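Local coordinates for protein vinylacetyl-CoA Delta-isomerase (Nitrosopumilus maritimus SCM1, PDB 6VJR) that binds FAD, an iron-sulfur cluster and an iron ion, and probably acts as a 4-hydroxybutyryl-CoA dehydratase with vinylacetyl-CoA isomerase activity, at residues Ser450-Ala453 with Gln454-Ile458; Gln457-Arg460 with Gln461-Val464; Gln363-Lys366 with His367-Arg371; Ala278-Leu281 with Val282-Thr286. All coordinates share one frame; numbering follows the deposited sequence. Where two conformers were deposited one is given.

Contact 1 (Ser450-Ala453 with Gln454-Ile458). With FAD (flavin-adenine dinucleotide), chain F.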
loop_
_atom_site.group_PDB
_atom_site.type_symbol
_atom_site.label_atom_id
_atom_site.label_comp_id
_atom_site.label_asym_id
_atom_site.label_seq_id
_atom_site.Cartn_x
_atom_site.Cartn_y
_atom_site.Cartn_z
ATOM N N SER A 450 -15.064 13.621 4.965
ATOM C CA SER A 450 -14.643 12.264 4.708
ATOM C C SER A 450 -13.699 12.222 3.500
ATOM O O SER A 450 -13.663 13.163 2.690
ATOM C CB SER A 450 -15.836 11.408 4.487
ATOM O OG SER A 450 -16.792 11.501 5.532
ATOM N N PRO A 451 -12.989 11.099 3.238
ATOM C CA PRO A 451 -12.023 11.035 2.151
ATOM C C PRO A 451 -12.583 11.484 0.799
ATOM O O PRO A 451 -11.920 12.181 0.022
ATOM C CB PRO A 451 -11.599 9.562 2.115
ATOM C CG PRO A 451 -11.696 9.158 3.582
ATOM C CD PRO A 451 -12.836 9.960 4.149
ATOM N N GLN A 452 -13.819 11.096 0.491
ATOM C CA GLN A 452 -14.354 11.370 -0.835
ATOM C C GLN A 452 -14.442 12.872 -1.078
ATOM O O GLN A 452 -14.295 13.312 -2.215
ATOM C CB GLN A 452 -15.695 10.683 -1.061
ATOM C CG GLN A 452 -16.192 10.770 -2.498
ATOM C CD GLN A 452 -15.364 9.996 -3.510
ATOM O OE1 GLN A 452 -14.353 9.309 -3.253
ATOM N NE2 GLN A 452 -15.751 10.224 -4.738
ATOM N N ALA A 453 -14.648 13.643 0.002
ATOM C CA ALA A 453 -14.763 15.093 -0.143
ATOM C C ALA A 453 -13.451 15.700 -0.638
ATOM O O ALA A 453 -13.477 16.595 -1.476
ATOM C CB ALA A 453 -15.137 15.748 1.169
ATOM N N GLN A 454 -12.314 15.173 -0.157
ATOM C CA GLN A 454 -11.024 15.610 -0.665
ATOM C C GLN A 454 -10.824 15.255 -2.122
ATOM O O GLN A 454 -10.267 16.035 -2.894
ATOM C CB GLN A 454 -9.754 15.154 0.054
ATOM C CG GLN A 454 -9.642 15.668 1.460
ATOM C CD GLN A 454 -10.237 14.635 2.367
ATOM O OE1 GLN A 454 -9.734 13.502 2.561
ATOM N NE2 GLN A 454 -11.294 15.109 2.971
ATOM N N ARG A 455 -11.238 14.030 -2.511
ATOM C CA ARG A 455 -11.080 13.595 -3.881
ATOM C C ARG A 455 -11.845 14.490 -4.843
ATOM O O ARG A 455 -11.318 14.858 -5.892
ATOM C CB ARG A 455 -11.417 12.115 -3.988
ATOM C CG ARG A 455 -10.532 11.247 -3.092
ATOM C CD ARG A 455 -10.757 9.744 -3.342
ATOM N NE ARG A 455 -10.023 9.262 -4.513
ATOM C CZ ARG A 455 -8.738 8.905 -4.568
ATOM N NH1 ARG A 455 -7.961 9.081 -3.513
ATOM N NH2 ARG A 455 -8.263 8.399 -5.691
ATOM N N ILE A 456 -13.062 14.880 -4.467
ATOM C CA ILE A 456 -13.838 15.768 -5.313
ATOM C C ILE A 456 -13.146 17.138 -5.424
ATOM O O ILE A 456 -13.083 17.717 -6.514
ATOM C CB ILE A 456 -15.276 15.883 -4.789
ATOM C CG1 ILE A 456 -16.006 14.543 -4.898
ATOM C CG2 ILE A 456 -16.032 17.003 -5.496
ATOM C CD1 ILE A 456 -17.294 14.484 -4.113
ATOM N N GLN A 457 -12.538 17.627 -4.337
ATOM C CA GLN A 457 -11.890 18.929 -4.398
ATOM C C GLN A 457 -10.566 18.865 -5.177
ATOM O O GLN A 457 -10.208 19.822 -5.863
ATOM C CB GLN A 457 -11.653 19.461 -2.989
ATOM C CG GLN A 457 -11.188 20.893 -2.924
ATOM C CD GLN A 457 -12.199 21.941 -3.350
ATOM O OE1 GLN A 457 -13.365 21.669 -3.751
ATOM N NE2 GLN A 457 -11.689 23.176 -3.262
ATOM N N ILE A 458 -9.838 17.738 -5.101
ATOM C CA ILE A 458 -8.674 17.554 -5.951
ATOM C C ILE A 458 -9.123 17.572 -7.412
ATOM O O ILE A 458 -8.501 18.216 -8.251
ATOM C CB ILE A 458 -7.933 16.281 -5.584
ATOM C CG1 ILE A 458 -7.277 16.412 -4.176
ATOM C CG2 ILE A 458 -6.909 15.944 -6.651
ATOM C CD1 ILE A 458 -6.787 15.081 -3.601
HETATM P PA FAD F . -21.335 10.873 6.431
HETATM O O1A FAD F . -21.521 12.066 5.587
HETATM O O2A FAD F . -22.545 10.157 6.879
HETATM O O5B FAD F . -20.247 9.975 5.693
HETATM C C5B FAD F . -20.311 8.528 5.700
HETATM C C4B FAD F . -19.861 8.027 4.360
HETATM O O4B FAD F . -20.872 8.331 3.368
HETATM C C3B FAD F . -18.539 8.595 3.810
HETATM O O3B FAD F . -17.818 7.582 3.102
HETATM C C2B FAD F . -19.006 9.679 2.847
HETATM O O2B FAD F . -18.101 10.049 1.818
HETATM C C1B FAD F . -20.280 9.041 2.287
HETATM N N9A FAD F . -21.267 10.011 1.828
HETATM C C8A FAD F . -22.023 10.909 2.551
HETATM N N7A FAD F . -22.854 11.628 1.839
HETATM C C5A FAD F . -22.619 11.199 0.546
HETATM C C6A FAD F . -23.185 11.580 -0.689
HETATM N N6A FAD F . -24.171 12.473 -0.787
HETATM N N1A FAD F . -22.687 11.007 -1.808
HETATM C C2A FAD F . -21.723 10.078 -1.678
HETATM N N3A FAD F . -21.138 9.609 -0.579
HETATM C C4A FAD F . -21.626 10.219 0.519
HETATM N N1 FAD F . -17.700 19.015 12.547
HETATM C C2 FAD F . -17.905 20.298 12.998
HETATM O O2 FAD F . -18.663 21.095 12.424
HETATM N N3 FAD F . -17.185 20.738 14.092
HETATM C C4 FAD F . -16.293 20.010 14.826
HETATM O O4 FAD F . -15.785 20.447 15.843
HETATM C C4X FAD F . -16.167 18.626 14.394
HETATM N N5 FAD F . -15.338 17.825 15.071
HETATM C C5X FAD F . -15.397 16.475 14.796
HETATM C C6 FAD F . -14.732 15.554 15.619
HETATM C C7 FAD F . -14.809 14.188 15.398
HETATM C C7M FAD F . -14.166 13.230 16.372
HETATM C C8 FAD F . -15.447 13.712 14.235
HETATM C C8M FAD F . -15.448 12.247 13.911
HETATM C C9 FAD F . -16.034 14.597 13.361
HETATM C C9A FAD F . -16.044 15.986 13.649
HETATM N N10 FAD F . -16.737 16.896 12.852
HETATM C C10 FAD F . -16.905 18.226 13.236
HETATM C "C1'" FAD F . -17.629 16.317 11.828
HETATM C "C2'" FAD F . -17.025 15.900 10.509
HETATM O "O2'" FAD F . -16.854 17.079 9.720
HETATM C "C3'" FAD F . -17.958 14.908 9.799
HETATM O "O3'" FAD F . -17.887 13.705 10.542
HETATM C "C4'" FAD F . -17.682 14.706 8.301
HETATM O "O4'" FAD F . -18.046 15.876 7.556
HETATM C "C5'" FAD F . -18.425 13.515 7.725
HETATM O "O5'" FAD F . -19.819 13.677 7.930
HETATM P P FAD F . -20.663 12.580 8.642
HETATM O O1P FAD F . -20.122 12.232 9.957
HETATM O O2P FAD F . -22.067 13.009 8.551
HETATM O O3P FAD F . -20.509 11.242 7.774
#

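Contact 2 (Gln457-Arg460 with Gln461-Val464)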
loop_
_atom_site.group_PDB
_atom_site.type_symbol
_atom_site.label_atom_id
_atom_site.label_comp_id
_atom_site.label_asym_id
_atom_site.label_seq_id
_atom_site.Cartn_x
_atom_site.Cartn_y
_atom_site.Cartn_z
ATOM N N GLN A 457 -12.538 17.627 -4.337
ATOM C CA GLN A 457 -11.890 18.929 -4.398
ATOM C C GLN A 457 -10.566 18.865 -5.177
ATOM O O GLN A 457 -10.208 19.822 -5.863
ATOM C CB GLN A 457 -11.653 19.461 -2.989
ATOM C CG GLN A 457 -11.188 20.893 -2.924
ATOM C CD GLN A 457 -12.199 21.941 -3.350
ATOM O OE1 GLN A 457 -13.365 21.669 -3.751
ATOM N NE2 GLN A 457 -11.689 23.176 -3.262
ATOM N N ILE A 458 -9.838 17.738 -5.101
ATOM C CA ILE A 458 -8.674 17.554 -5.951
ATOM C C ILE A 458 -9.123 17.572 -7.412
ATOM O O ILE A 458 -8.501 18.216 -8.251
ATOM C CB ILE A 458 -7.933 16.281 -5.584
ATOM C CG1 ILE A 458 -7.277 16.412 -4.176
ATOM C CG2 ILE A 458 -6.909 15.944 -6.651
ATOM C CD1 ILE A 458 -6.787 15.081 -3.601
ATOM N N GLN A 459 -10.177 16.818 -7.738
ATOM C CA GLN A 459 -10.722 16.766 -9.086
ATOM C C GLN A 459 -11.003 18.153 -9.648
ATOM O O GLN A 459 -10.692 18.399 -10.801
ATOM C CB GLN A 459 -11.935 15.850 -9.132
ATOM C CG GLN A 459 -12.519 15.620 -10.516
ATOM C CD GLN A 459 -13.604 14.568 -10.475
ATOM O OE1 GLN A 459 -13.455 13.476 -11.005
ATOM N NE2 GLN A 459 -14.649 14.798 -9.737
ATOM N N ARG A 460 -11.591 19.029 -8.822
ATOM C CA ARG A 460 -11.938 20.367 -9.236
ATOM C C ARG A 460 -10.715 21.197 -9.625
ATOM O O ARG A 460 -10.857 22.137 -10.415
ATOM C CB ARG A 460 -12.779 21.070 -8.165
ATOM C CG ARG A 460 -14.186 20.502 -8.093
ATOM C CD ARG A 460 -14.999 21.191 -7.008
ATOM N NE ARG A 460 -15.188 22.589 -7.409
ATOM C CZ ARG A 460 -14.882 23.703 -6.741
ATOM N NH1 ARG A 460 -15.216 24.870 -7.271
ATOM N NH2 ARG A 460 -14.252 23.669 -5.573
ATOM N N GLN A 461 -9.560 20.910 -9.035
ATOM C CA GLN A 461 -8.392 21.748 -9.195
ATOM C C GLN A 461 -7.230 21.129 -9.974
ATOM O O GLN A 461 -6.204 21.778 -10.127
ATOM C CB GLN A 461 -7.872 22.035 -7.773
ATOM C CG GLN A 461 -8.801 22.873 -6.911
ATOM C CD GLN A 461 -8.185 23.072 -5.547
ATOM O OE1 GLN A 461 -7.409 24.012 -5.290
ATOM N NE2 GLN A 461 -8.437 22.111 -4.680
ATOM N N MET A 462 -7.362 19.882 -10.444
ATOM C CA MET A 462 -6.246 19.097 -10.938
ATOM C C MET A 462 -5.872 19.374 -12.405
ATOM O O MET A 462 -4.928 18.742 -12.922
ATOM C CB MET A 462 -6.530 17.614 -10.699
ATOM C CG MET A 462 -7.544 16.999 -11.591
ATOM S SD MET A 462 -7.740 15.279 -11.065
ATOM C CE MET A 462 -9.086 14.897 -12.182
ATOM N N GLN A 463 -6.552 20.310 -13.078
ATOM C CA GLN A 463 -6.161 20.841 -14.394
ATOM C C GLN A 463 -5.843 19.723 -15.399
ATOM O O GLN A 463 -4.801 19.705 -16.053
ATOM C CB GLN A 463 -4.983 21.792 -14.211
ATOM C CG GLN A 463 -5.395 23.045 -13.471
ATOM C CD GLN A 463 -4.299 24.073 -13.336
ATOM O OE1 GLN A 463 -3.670 24.200 -12.277
ATOM N NE2 GLN A 463 -4.033 24.767 -14.425
ATOM N N VAL A 464 -6.792 18.788 -15.533
ATOM C CA VAL A 464 -6.682 17.700 -16.495
ATOM C C VAL A 464 -6.484 18.206 -17.931
ATOM O O VAL A 464 -5.659 17.675 -18.659
ATOM C CB VAL A 464 -7.901 16.771 -16.441
ATOM C CG1 VAL A 464 -7.787 15.652 -17.462
ATOM C CG2 VAL A 464 -8.064 16.188 -15.088
HETATM O O HOH W 1 -8.762 22.113 -12.580
#

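Contact 3 (Gln363-Lys366 with His367-Arg371)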
loop_
_atom_site.group_PDB
_atom_site.type_symbol
_atom_site.label_atom_id
_atom_site.label_comp_id
_atom_site.label_asym_id
_atom_site.label_seq_id
_atom_site.Cartn_x
_atom_site.Cartn_y
_atom_site.Cartn_z
ATOM N N GLN A 363 -5.721 19.572 0.517
ATOM C CA GLN A 363 -6.417 18.310 0.226
ATOM C C GLN A 363 -5.454 17.154 0.382
ATOM O O GLN A 363 -5.808 16.081 0.878
ATOM C CB GLN A 363 -7.023 18.307 -1.170
ATOM C CG GLN A 363 -7.895 19.495 -1.513
ATOM C CD GLN A 363 -8.953 19.749 -0.488
ATOM O OE1 GLN A 363 -9.603 18.810 0.018
ATOM N NE2 GLN A 363 -9.157 21.031 -0.206
ATOM N N VAL A 364 -4.244 17.345 -0.120
ATOM C CA VAL A 364 -3.223 16.314 -0.052
ATOM C C VAL A 364 -2.826 15.995 1.392
ATOM O O VAL A 364 -2.648 14.852 1.769
ATOM C CB VAL A 364 -2.034 16.792 -0.913
ATOM C CG1 VAL A 364 -0.850 15.864 -0.699
ATOM C CG2 VAL A 364 -2.407 16.917 -2.387
ATOM N N CYS A 365 -2.663 17.028 2.226
ATOM C CA CYS A 365 -2.379 16.839 3.634
ATOM C C CYS A 365 -3.462 15.955 4.261
ATOM O O CYS A 365 -3.211 14.890 4.825
ATOM C CB CYS A 365 -2.274 18.173 4.340
ATOM S SG CYS A 365 -1.964 18.025 6.120
ATOM N N LYS A 366 -4.702 16.386 4.164
ATOM C CA LYS A 366 -5.804 15.671 4.801
ATOM C C LYS A 366 -5.969 14.273 4.203
ATOM O O LYS A 366 -6.249 13.328 4.932
ATOM C CB LYS A 366 -7.068 16.514 4.648
ATOM C CG LYS A 366 -8.320 15.689 4.752
ATOM C CD LYS A 366 -8.650 15.224 6.158
ATOM C CE LYS A 366 -9.953 14.544 6.085
ATOM N NZ LYS A 366 -10.397 13.909 7.303
ATOM N N HIS A 367 -5.843 14.140 2.884
ATOM C CA HIS A 367 -6.042 12.810 2.295
ATOM C C HIS A 367 -5.030 11.813 2.839
ATOM O O HIS A 367 -5.385 10.649 3.105
ATOM C CB HIS A 367 -6.141 12.861 0.779
ATOM C CG HIS A 367 -7.012 11.797 0.217
ATOM N ND1 HIS A 367 -8.352 11.742 0.547
ATOM C CD2 HIS A 367 -6.778 10.747 -0.583
ATOM C CE1 HIS A 367 -8.901 10.708 -0.126
ATOM N NE2 HIS A 367 -7.966 10.093 -0.796
ATOM N N ASN A 368 -3.772 12.249 2.994
ATOM C CA ASN A 368 -2.772 11.417 3.638
ATOM C C ASN A 368 -3.136 11.110 5.094
ATOM O O ASN A 368 -2.855 10.016 5.599
ATOM C CB ASN A 368 -1.365 11.948 3.430
ATOM C CG ASN A 368 -0.912 11.766 2.005
ATOM O OD1 ASN A 368 -1.079 10.681 1.417
ATOM N ND2 ASN A 368 -0.309 12.787 1.422
ATOM N N VAL A 369 -3.622 12.135 5.812
ATOM C CA VAL A 369 -4.093 11.964 7.188
ATOM C C VAL A 369 -5.144 10.851 7.301
ATOM O O VAL A 369 -5.205 10.161 8.321
ATOM C CB VAL A 369 -4.580 13.315 7.748
ATOM C CG1 VAL A 369 -5.404 13.208 9.018
ATOM C CG2 VAL A 369 -3.392 14.228 7.964
ATOM N N THR A 370 -5.983 10.663 6.265
ATOM C CA THR A 370 -7.039 9.633 6.299
ATOM C C THR A 370 -6.458 8.218 6.247
ATOM O O THR A 370 -7.196 7.256 6.538
ATOM C CB THR A 370 -8.132 9.800 5.231
ATOM O OG1 THR A 370 -7.613 9.399 3.957
ATOM C CG2 THR A 370 -8.733 11.209 5.219
ATOM N N ARG A 371 -5.183 8.112 5.848
ATOM C CA ARG A 371 -4.512 6.830 5.628
ATOM C C ARG A 371 -3.457 6.532 6.701
ATOM O O ARG A 371 -3.452 5.468 7.313
ATOM C CB ARG A 371 -3.873 6.864 4.230
ATOM C CG ARG A 371 -4.884 6.921 3.098
ATOM C CD ARG A 371 -4.239 7.145 1.745
ATOM N NE ARG A 371 -5.214 6.995 0.666
ATOM C CZ ARG A 371 -4.965 7.151 -0.625
ATOM N NH1 ARG A 371 -3.779 7.490 -1.044
ATOM N NH2 ARG A 371 -5.910 6.946 -1.522
#

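Contact 4 (Ala278-Leu281 with Val282-Thr286)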
loop_
_atom_site.group_PDB
_atom_site.type_symbol
_atom_site.label_atom_id
_atom_site.label_comp_id
_atom_site.label_asym_id
_atom_site.label_seq_id
_atom_site.Cartn_x
_atom_site.Cartn_y
_atom_site.Cartn_z
ATOM N N ALA A 278 -22.693 30.000 0.752
ATOM C CA ALA A 278 -22.457 28.856 1.621
ATOM C C ALA A 278 -21.283 28.004 1.132
ATOM O O ALA A 278 -20.438 27.597 1.937
ATOM C CB ALA A 278 -23.691 28.005 1.798
ATOM N N SER A 279 -21.213 27.748 -0.178
ATOM C CA SER A 279 -20.153 26.913 -0.725
ATOM C C SER A 279 -18.796 27.593 -0.523
ATOM O O SER A 279 -17.825 26.933 -0.186
ATOM C CB SER A 279 -20.413 26.571 -2.172
ATOM O OG SER A 279 -20.476 27.761 -2.940
ATOM N N MET A 280 -18.737 28.927 -0.642
ATOM C CA MET A 280 -17.481 29.646 -0.401
ATOM C C MET A 280 -16.985 29.440 1.042
ATOM O O MET A 280 -15.801 29.147 1.298
ATOM C CB MET A 280 -17.651 31.140 -0.671
ATOM C CG MET A 280 -16.417 31.940 -0.407
ATOM S SD MET A 280 -16.598 33.721 -0.656
ATOM C CE MET A 280 -16.813 33.826 -2.438
ATOM N N LEU A 281 -17.917 29.552 1.999
ATOM C CA LEU A 281 -17.550 29.428 3.398
ATOM C C LEU A 281 -17.066 28.004 3.654
ATOM O O LEU A 281 -16.079 27.805 4.345
ATOM C CB LEU A 281 -18.708 29.783 4.316
ATOM C CG LEU A 281 -18.413 29.631 5.805
ATOM C CD1 LEU A 281 -17.250 30.533 6.202
ATOM C CD2 LEU A 281 -19.691 29.963 6.568
ATOM N N VAL A 282 -17.807 27.005 3.181
ATOM C CA VAL A 282 -17.374 25.618 3.412
ATOM C C VAL A 282 -16.002 25.332 2.791
ATOM O O VAL A 282 -15.141 24.689 3.391
ATOM C CB VAL A 282 -18.431 24.657 2.877
ATOM C CG1 VAL A 282 -17.991 23.213 2.935
ATOM C CG2 VAL A 282 -19.775 24.809 3.579
ATOM N N GLU A 283 -15.823 25.790 1.545
ATOM C CA GLU A 283 -14.564 25.631 0.831
ATOM C C GLU A 283 -13.405 26.224 1.615
ATOM O O GLU A 283 -12.363 25.604 1.761
ATOM C CB GLU A 283 -14.631 26.258 -0.554
ATOM C CG GLU A 283 -13.370 26.071 -1.381
ATOM C CD GLU A 283 -13.554 26.433 -2.859
ATOM O OE1 GLU A 283 -12.984 25.776 -3.746
ATOM O OE2 GLU A 283 -14.329 27.343 -3.154
ATOM N N ARG A 284 -13.572 27.464 2.076
ATOM C CA ARG A 284 -12.480 28.095 2.773
ATOM C C ARG A 284 -12.224 27.554 4.168
ATOM O O ARG A 284 -11.065 27.404 4.554
ATOM C CB ARG A 284 -12.682 29.602 2.734
ATOM C CG ARG A 284 -12.680 30.161 1.323
ATOM C CD ARG A 284 -12.686 31.649 1.307
ATOM N NE ARG A 284 -12.764 32.077 -0.085
ATOM C CZ ARG A 284 -12.957 33.300 -0.481
ATOM N NH1 ARG A 284 -13.013 34.257 0.407
ATOM N NH2 ARG A 284 -13.065 33.559 -1.768
ATOM N N PHE A 285 -13.277 27.221 4.910
ATOM C CA PHE A 285 -13.117 26.590 6.205
ATOM C C PHE A 285 -12.353 25.279 6.058
ATOM O O PHE A 285 -11.358 25.022 6.771
ATOM C CB PHE A 285 -14.448 26.349 6.895
ATOM C CG PHE A 285 -14.297 25.466 8.107
ATOM C CD1 PHE A 285 -13.680 25.938 9.247
ATOM C CD2 PHE A 285 -14.562 24.109 8.002
ATOM C CE1 PHE A 285 -13.528 25.129 10.344
ATOM C CE2 PHE A 285 -14.374 23.270 9.089
ATOM C CZ PHE A 285 -13.833 23.767 10.252
ATOM N N THR A 286 -12.826 24.452 5.130
ATOM C CA THR A 286 -12.171 23.176 4.900
ATOM C C THR A 286 -10.751 23.340 4.360
ATOM O O THR A 286 -9.888 22.509 4.656
ATOM C CB THR A 286 -12.995 22.193 4.063
ATOM O OG1 THR A 286 -13.248 22.721 2.759
ATOM C CG2 THR A 286 -14.275 21.808 4.781
#

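Contact 1 (Ser450-Ala453 with Gln454-Ile458)
Gln452 and Arg455 meet at the side of the first turn of helix 451-461. Their side chains run at about a right angle to each other. The Gln452 amide oxygen OE1 lies 3.6 Å from Arg455 CD, and the amide and guanidinium planes are 26° apart. Gln452 CG stands anti to its backbone N (chi1 -171°), and the bend at chi2 swings the amide over to the arginine. One turn on, Ile456 also crosses Gln452, with CD1 4.2 Å from Gln452 CG.

Gln454 folds back on the helix start. Its OE1 sits 3.4 Å from Pro451 CA, while NE2 lies 3.1 Å from Ser450 O and is hydrogen-bonded to Gly449 O. OE1 is hydrogen-bonded to His367.

The backbone bonds are those of an alpha helix. Arg455 N reaches Pro451 O at 3.2 Å and Ile456 N reaches Gln452 O at 3.0 Å. Arg455 forms salt bridges with Asp324 and Glu328 of the second subunit, and its NH1 is also hydrogen-bonded to His367.

On the cofactor side, Ser450 OG lies 3.4 Å from FAD C5' and is hydrogen-bonded to His446. Gln452 CB lies 3.8 Å from FAD O2B. This is a helix N-terminus that lines the FAD pocket, beside Asp382 and His321 of the third subunit, within an acyl-CoA dehydrogenase-like helical domain.

Contact 2 (Gln457-Arg460 with Gln461-Val464)
The amides of Gln457 and Gln461 meet with their planes 54° apart, and Gln461 NE2 comes within 3.5 Å of Gln457 CG. The Arg460 guanidinium presents its edge to the Gln457 amide, with Gln457 CD in its plane. This is the C-terminal end of helix 451-461, where a side-chain amide joins the backbone in bonding carbonyls of the last turn.

Gln461 does this work. Its NE2 donates to Gln457 O at 3.1 Å, with an N-H...O angle of 167°. The oxygen lies in the Gln461 amide plane, but the donor stands well above the Gln457 carbonyl plane. The backbone N of Gln461 gives a second bond to Ile458 O at 3.0 Å and only a weak one to Gln457 O. CG of Gln461 points back beside its backbone N (chi1 -66°), and the extended chain then carries the amide along the helix to the carbonyl.

Met462 runs alongside Gln459, pointing the same way, with CE 3.9 Å from Gln459 CG. Its CG is set between the backbone N and the carbonyl carbon, and comes 3.5 Å from Gln459 O. Thr330 of the second subunit packs on Met462 and Ile458.

Glu283 salt-bridges Arg460 and accepts a bond from Gln457 NE2. Gln463 then leaves the helix with positive phi, just before helix 464-475. A water bridges the turn, 3.0 Å from Arg460 O and 2.9 Å from Gln463 N. Within the helix end, Arg460 NH2 donates to Gln457 OE1 at 2.8 Å.

Contact 3 (Gln363-Lys366 with His367-Arg371)
His367 N bonds to Gln363 O at 2.8 Å, the first of four successive i to i+4 backbone bonds near the end of helix 359-369. Asn368, Val369 and Thr370 continue the series to Val364, Cys365 and Lys366. The last bond is more bent, with an N-H...O angle of 136°. There the Thr370 hydroxyl also turns back, and OG1 donates to His367 O at 2.7 Å. Its chi1 of 75° puts OG1 between the backbone N and the carbonyl carbon.

That same torsion leaves Thr370 CG2 beside the Lys366 chain. The two side chains cross at about a right angle, with Lys366 CE 3.7 Å from Thr370 CG2. Val364 and Asn368 instead lie side by side, and Val364 CG1 is 3.8 Å from Asn368 ND2. Further along, the Arg371 guanidinium turns one face to His367 CD2, 3.9 Å above its plane.

The polar ends are taken up elsewhere. Lys366 NZ donates to the carbonyls of Ser444 and Gly447 and makes a cation-pi contact with the iron ligand Tyr293. The Lys366 side chain comes within about 7 Å of the iron ion and of FAD (nearest atoms). Asn368 pairs with His331 and Thr335 of the second subunit.

The contact is buried, yet rich in polar groups. His367 ND1 is hydrogen-bonded to Gln454 OE1, and NE2 to Arg455 NH1. An arginine can only donate and an amide oxygen can only accept. This is consistent with a neutral His367 ring that carries its proton on ND1.

Contact 4 (Ala278-Leu281 with Val282-Thr286)
Met280 lies along Arg284, one turn further on, and the two chains point the same way. The sulfur SD rests over one face of the guanidinium, 3.5 Å above its plane and toward the rim. Its distance to Arg284 CZ is 3.7 Å. Met280 CG is equally close to CZ, and the methyl CE lies 3.8 Å from Arg284 NH2. The methionine chain is straight up to SD, where chi3 of -68° turns CE along the guanidinium. Val282 touches the turn before it, with CG2 3.3 Å from Ala278 O.

The backbone sets this spacing. Arg284 N bonds to Met280 O at 2.9 Å, and Val282, Glu283 and Phe285 make the same kind of bond. Arg284 NH1 is then fixed by a salt bridge to Glu116 and a hydrogen bond to Ser112. Glu283 turns to another partner set, Gln457 and Arg460.

Phe285 meets the ring of the iron ligand His289 nearly parallel, and also touches Met147 of the FAD site. This first part of helix 278-292 thus packs against helix 101-121 through Met280, Leu281, Arg284 and Phe285, while Glu283 reaches helix 451-461.

Overall arrangement
All four are local contacts along helices or, in contact 2, at a helix end. Contact 3 is fully buried, the others partly. Contacts 1 and 2 share helix 451-461, one at its FAD-facing start and the other at its far end, away from the annotated sites. Gln454 and His367 join contacts 1 and 3. Glu283 of contact 4 reaches Gln457, shared by contacts 1 and 2, and Arg460. Contacts 3 and 4 do not touch. Contact 3 sends its polar ends to the chain and the second subunit. Contact 1 adds a cofactor side and salt bridges to that subunit. Amides dominate contact 2. A methionine sulfur over a guanidinium face marks contact 4, which touches no other chain.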